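Local coordinates for X-ray repair cross complementing protein 1 variant (Homo sapiens, PDB 6WH1) that probably acts, as a whole protein of which this is the C-terminal BRCT domain, as a scaffold assembling repair complexes at DNA single-strand breaks, at residues 12-17 against 52-57; 19-24 against 74-79. All coordinates share one frame; numbering follows the deposited sequence.

Overall arrangement
The two contacts join different layers of one BRCT fold, whose parallel sheet runs in the strand order 35-36, 10-13, 46-48, 68-70. Interaction 1, partly buried, ties residues 12-17, which continue strand 10-13, to the start of helix 55-63 through two aromatic rings and a capped helix end. Interaction 2 is a surface contact with none of its touching residues buried, joining helices 21-31 and 72-81. Their centres are about 16 Å apart, yet they meet through Arg22, whose NH2 probably donates to Gly15 O and Leu13 O. Both rest on one tyrosine: Tyr14 finds a buried phenylalanine, whereas Tyr76 meets the aliphatic part of Lys24 and, at its hydroxyl, the Glu21 carboxylate.

Interaction 1: residues 12-17 against 52-57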
# COMPACT_ATOMS: atom_id res chain seq x y z
N PHE A 12 9.65 -0.70 -4.66
CA PHE A 12 9.42 -2.04 -5.17
C PHE A 12 9.72 -3.03 -4.06
O PHE A 12 10.80 -3.00 -3.47
CB PHE A 12 10.27 -2.36 -6.40
CG PHE A 12 10.06 -3.76 -6.92
CD1 PHE A 12 8.85 -4.12 -7.51
CD2 PHE A 12 11.05 -4.72 -6.80
CE1 PHE A 12 8.65 -5.41 -7.99
CE2 PHE A 12 10.86 -6.02 -7.28
CZ PHE A 12 9.65 -6.36 -7.88
N LEU A 13 8.76 -3.90 -3.78
CA LEU A 13 8.91 -4.94 -2.77
C LEU A 13 9.44 -6.20 -3.46
O LEU A 13 8.72 -6.82 -4.26
CB LEU A 13 7.59 -5.20 -2.05
CG LEU A 13 6.82 -3.93 -1.65
CD1 LEU A 13 5.53 -4.28 -0.93
CD2 LEU A 13 7.68 -3.02 -0.79
N TYR A 14 10.68 -6.57 -3.16
CA TYR A 14 11.35 -7.67 -3.83
C TYR A 14 11.48 -8.85 -2.89
O TYR A 14 11.91 -8.70 -1.74
CB TYR A 14 12.73 -7.23 -4.34
CG TYR A 14 13.60 -8.37 -4.86
CD1 TYR A 14 13.39 -8.90 -6.12
CD2 TYR A 14 14.64 -8.89 -4.10
CE1 TYR A 14 14.17 -9.93 -6.61
CE2 TYR A 14 15.43 -9.91 -4.57
CZ TYR A 14 15.20 -10.43 -5.83
OH TYR A 14 15.98 -11.45 -6.31
N GLY A 15 11.10 -10.03 -3.37
CA GLY A 15 11.23 -11.25 -2.60
C GLY A 15 10.02 -11.55 -1.75
O GLY A 15 8.96 -10.92 -1.86
N GLU A 16 10.20 -12.53 -0.88
CA GLU A 16 9.14 -13.00 0.01
C GLU A 16 9.30 -12.39 1.39
O GLU A 16 10.41 -12.30 1.92
CB GLU A 16 9.16 -14.53 0.11
N PHE A 17 8.18 -11.97 1.97
CA PHE A 17 8.11 -11.38 3.29
C PHE A 17 7.31 -12.28 4.23
O PHE A 17 6.39 -12.98 3.79
CB PHE A 17 7.46 -9.99 3.23
CG PHE A 17 8.16 -9.03 2.31
CD1 PHE A 17 7.90 -9.02 0.95
CD2 PHE A 17 9.09 -8.12 2.82
CE1 PHE A 17 8.56 -8.13 0.11
CE2 PHE A 17 9.75 -7.23 1.98
CZ PHE A 17 9.48 -7.24 0.62
N GLU A 52 18.62 -11.39 1.28
CA GLU A 52 19.99 -10.92 1.32
C GLU A 52 20.43 -10.41 -0.05
O GLU A 52 19.79 -10.67 -1.08
CB GLU A 52 20.91 -12.04 1.80
CG GLU A 52 20.65 -12.49 3.23
CD GLU A 52 20.80 -11.36 4.24
OE1 GLU A 52 20.03 -11.34 5.22
OE2 GLU A 52 21.69 -10.49 4.07
N TRP A 53 21.52 -9.65 -0.04
CA TRP A 53 22.09 -9.11 -1.28
C TRP A 53 22.45 -10.24 -2.24
O TRP A 53 23.07 -11.23 -1.84
CB TRP A 53 23.32 -8.27 -0.95
CG TRP A 53 23.87 -7.49 -2.10
CD1 TRP A 53 24.61 -7.96 -3.14
CD2 TRP A 53 23.73 -6.08 -2.32
NE1 TRP A 53 24.93 -6.94 -4.00
CE2 TRP A 53 24.40 -5.77 -3.51
CE3 TRP A 53 23.09 -5.05 -1.62
CZ2 TRP A 53 24.46 -4.48 -4.03
CZ3 TRP A 53 23.15 -3.77 -2.12
CH2 TRP A 53 23.83 -3.50 -3.32
N ASP A 54 22.06 -10.09 -3.50
CA ASP A 54 22.43 -11.00 -4.57
C ASP A 54 22.82 -10.16 -5.78
O ASP A 54 22.52 -8.96 -5.84
CB ASP A 54 21.28 -11.97 -4.90
CG ASP A 54 20.14 -11.32 -5.66
OD1 ASP A 54 20.28 -11.10 -6.88
OD2 ASP A 54 19.09 -11.04 -5.04
N PRO A 55 23.54 -10.77 -6.76
CA PRO A 55 24.09 -9.97 -7.88
C PRO A 55 23.08 -9.12 -8.65
O PRO A 55 23.47 -8.15 -9.31
CB PRO A 55 24.70 -11.05 -8.78
CG PRO A 55 25.12 -12.11 -7.84
CD PRO A 55 24.06 -12.14 -6.77
N SER A 56 21.80 -9.47 -8.59
CA SER A 56 20.80 -8.64 -9.27
C SER A 56 20.70 -7.26 -8.63
O SER A 56 20.36 -6.29 -9.32
CB SER A 56 19.44 -9.34 -9.27
OG SER A 56 18.89 -9.41 -7.97
N PHE A 57 21.02 -7.15 -7.34
CA PHE A 57 21.11 -5.83 -6.71
C PHE A 57 22.16 -4.97 -7.41
O PHE A 57 21.90 -3.82 -7.76
CB PHE A 57 21.46 -5.98 -5.22
CG PHE A 57 20.34 -6.51 -4.35
CD1 PHE A 57 19.47 -7.49 -4.80
CD2 PHE A 57 20.18 -6.04 -3.06
CE1 PHE A 57 18.46 -7.98 -3.99
CE2 PHE A 57 19.18 -6.53 -2.24
CZ PHE A 57 18.31 -7.49 -2.71
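The rings of Tyr14 and Phe57 carry the apolar part of this contact. Tyr14 CE2 lies 3.6 Å from Phe57 CE1, arriving at the edge of the phenylalanine, near its plane. The planes are turned 77° against each other, but the approach to the tyrosine is oblique, with ring centroids 5.8 Å apart. Phe57 also stacks on Phe69 of strand 68-70, so the tyrosine extends an aromatic cluster that reaches that strand. The backbones stay well separated, 10.3 Å between Tyr14 CA and Phe57 CA; with CG anti to the backbone N (chi1 171°), the Tyr14 ring is directed across to the helix start.

The polar part gathers at the helix start. The Tyr14 hydroxyl OH comes within 3.4 Å of Asp54 OD2 and 3.9 Å of Ser56 OG. Asp54 is the N-cap: its OD1 accepts from Ser56 N at 2.8 Å, the N-H to acceptor angle being 148° and the donor sitting above the carboxylate plane. With an alanine in place of Tyr14, the edge of Phe57 would probably lose its apolar neighbour and a gap would open between segment 12-17 and the helix.

Backbone pairing of Tyr14 with Ile48 fixes the strand side. The result is a sheet-to-helix junction of the BRCT fold, where the segment following strand 10-13 packs through Tyr14 on the N-terminal turn of helix 55-63.

Interaction 2: residues 19-24 against 74-79; sequences GDERRK and WIYSCN
Lys24 and Tyr76 mark the closest approach of the two backbones, with 8.6 Å between Lys24 CA and Tyr76 CA, a spacing bridged by long side chains. Residues 74-79 are helical throughout, while 19-24 covers the first turn of helix 21-31, where Asp20 occupies the N-cap position without making a capping bond and Lys24 N donates to Asp20 O at 3.0 Å. These are the first and last helices of the BRCT fold, neighbours beside the parallel sheet, and Ile75, from the same helix as Tyr76, packs on Leu25, Tyr28 and Val29.

Tyr76 reaches across from helix 72-81. With CG anti to the carbonyl carbon (chi1 -59°), its ring is swung toward helix 21-31, though its CB is not aimed there. Lys24 CD touches Tyr76 CE1 at 3.4 Å, an oblique aliphatic approach, while the amine is hydrogen-bonded to Tyr28 OH. The bent Glu21 chain sets its carboxylate carbon against the hydroxyl, Tyr76 OH to Glu21 CD 2.9 Å; both oxygens are slightly farther, at angles too poor for a hydrogen bond. Carboxylate and ring planes stand 70° apart. Outside this contact, Arg23 is salt-bridged to an acidic side chain of another protein chain.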
# COMPACT_ATOMS: atom_id res chain seq x y z
N GLY A 19 4.68 -13.88 6.79
CA GLY A 19 3.30 -13.70 7.24
C GLY A 19 2.54 -12.70 6.38
O GLY A 19 2.31 -12.92 5.19
N ASP A 20 2.15 -11.59 7.00
CA ASP A 20 1.41 -10.52 6.34
C ASP A 20 2.27 -9.27 6.13
O ASP A 20 1.73 -8.18 5.92
CB ASP A 20 0.15 -10.18 7.14
CG ASP A 20 0.45 -9.48 8.47
OD1 ASP A 20 -0.52 -9.10 9.16
OD2 ASP A 20 1.64 -9.32 8.84
N GLU A 21 3.59 -9.41 6.23
CA GLU A 21 4.47 -8.26 6.13
C GLU A 21 4.28 -7.54 4.79
O GLU A 21 4.35 -6.31 4.73
CB GLU A 21 5.92 -8.68 6.30
CG GLU A 21 6.36 -8.85 7.75
CD GLU A 21 7.82 -8.47 7.96
OE1 GLU A 21 8.57 -8.40 6.97
OE2 GLU A 21 8.21 -8.24 9.13
N ARG A 22 4.04 -8.30 3.72
CA ARG A 22 3.84 -7.69 2.41
C ARG A 22 2.63 -6.76 2.43
O ARG A 22 2.70 -5.61 1.97
CB ARG A 22 3.68 -8.78 1.35
CG ARG A 22 3.55 -8.26 -0.07
CD ARG A 22 3.73 -9.38 -1.09
NE ARG A 22 5.13 -9.56 -1.47
CZ ARG A 22 5.73 -8.91 -2.47
NH1 ARG A 22 5.05 -8.03 -3.19
NH2 ARG A 22 7.01 -9.14 -2.74
N ARG A 23 1.51 -7.25 2.97
CA ARG A 23 0.31 -6.43 3.08
C ARG A 23 0.56 -5.20 3.95
O ARG A 23 0.11 -4.09 3.62
CB ARG A 23 -0.84 -7.26 3.65
CG ARG A 23 -2.19 -7.01 2.99
CD ARG A 23 -3.33 -7.65 3.78
NE ARG A 23 -3.52 -7.00 5.07
CZ ARG A 23 -4.36 -5.99 5.28
NH1 ARG A 23 -5.09 -5.51 4.28
NH2 ARG A 23 -4.47 -5.46 6.49
N LYS A 24 1.27 -5.37 5.06
CA LYS A 24 1.53 -4.24 5.95
C LYS A 24 2.37 -3.17 5.25
O LYS A 24 2.10 -1.97 5.38
CB LYS A 24 2.21 -4.72 7.23
CG LYS A 24 2.46 -3.64 8.26
CD LYS A 24 3.04 -4.23 9.54
CE LYS A 24 2.18 -3.92 10.75
NZ LYS A 24 2.68 -2.73 11.49
N TRP A 74 12.45 -0.06 8.13
CA TRP A 74 12.41 1.36 7.79
C TRP A 74 10.98 1.85 7.67
O TRP A 74 10.60 2.86 8.27
CB TRP A 74 13.16 1.61 6.48
CG TRP A 74 13.10 3.04 6.02
CD1 TRP A 74 13.21 4.16 6.80
CD2 TRP A 74 12.91 3.51 4.67
NE1 TRP A 74 13.11 5.29 6.02
CE2 TRP A 74 12.93 4.92 4.71
CE3 TRP A 74 12.74 2.87 3.44
CZ2 TRP A 74 12.78 5.70 3.57
CZ3 TRP A 74 12.59 3.65 2.30
CH2 TRP A 74 12.60 5.05 2.38
N ILE A 75 10.16 1.14 6.89
CA ILE A 75 8.76 1.51 6.72
C ILE A 75 8.03 1.45 8.06
O ILE A 75 7.26 2.36 8.42
CB ILE A 75 8.10 0.59 5.68
CG1 ILE A 75 8.97 0.48 4.42
CG2 ILE A 75 6.71 1.09 5.33
CD1 ILE A 75 9.00 1.73 3.58
N TYR A 76 8.26 0.37 8.83
CA TYR A 76 7.57 0.23 10.11
C TYR A 76 7.86 1.40 11.03
O TYR A 76 6.95 2.01 11.60
CB TYR A 76 7.96 -1.08 10.79
CG TYR A 76 7.66 -2.31 9.98
CD1 TYR A 76 6.51 -2.39 9.20
CD2 TYR A 76 8.52 -3.40 9.98
CE1 TYR A 76 6.23 -3.51 8.46
CE2 TYR A 76 8.26 -4.52 9.24
CZ TYR A 76 7.11 -4.58 8.48
OH TYR A 76 6.84 -5.70 7.73
N SER A 77 9.15 1.74 11.19
CA SER A 77 9.52 2.82 12.11
C SER A 77 9.13 4.18 11.56
O SER A 77 8.85 5.10 12.35
CB SER A 77 11.02 2.78 12.40
OG SER A 77 11.47 1.45 12.56
N CYS A 78 9.11 4.34 10.24
CA CYS A 78 8.55 5.55 9.66
C CYS A 78 7.10 5.72 10.10
O CYS A 78 6.67 6.84 10.42
CB CYS A 78 8.64 5.51 8.14
SG CYS A 78 10.20 6.09 7.43
N ASN A 79 6.35 4.62 10.14
CA ASN A 79 4.98 4.69 10.64
C ASN A 79 4.95 4.99 12.14
O ASN A 79 4.10 5.76 12.60
CB ASN A 79 4.24 3.39 10.34
CG ASN A 79 2.87 3.35 10.98
OD1 ASN A 79 1.95 4.05 10.56
ND2 ASN A 79 2.72 2.53 12.02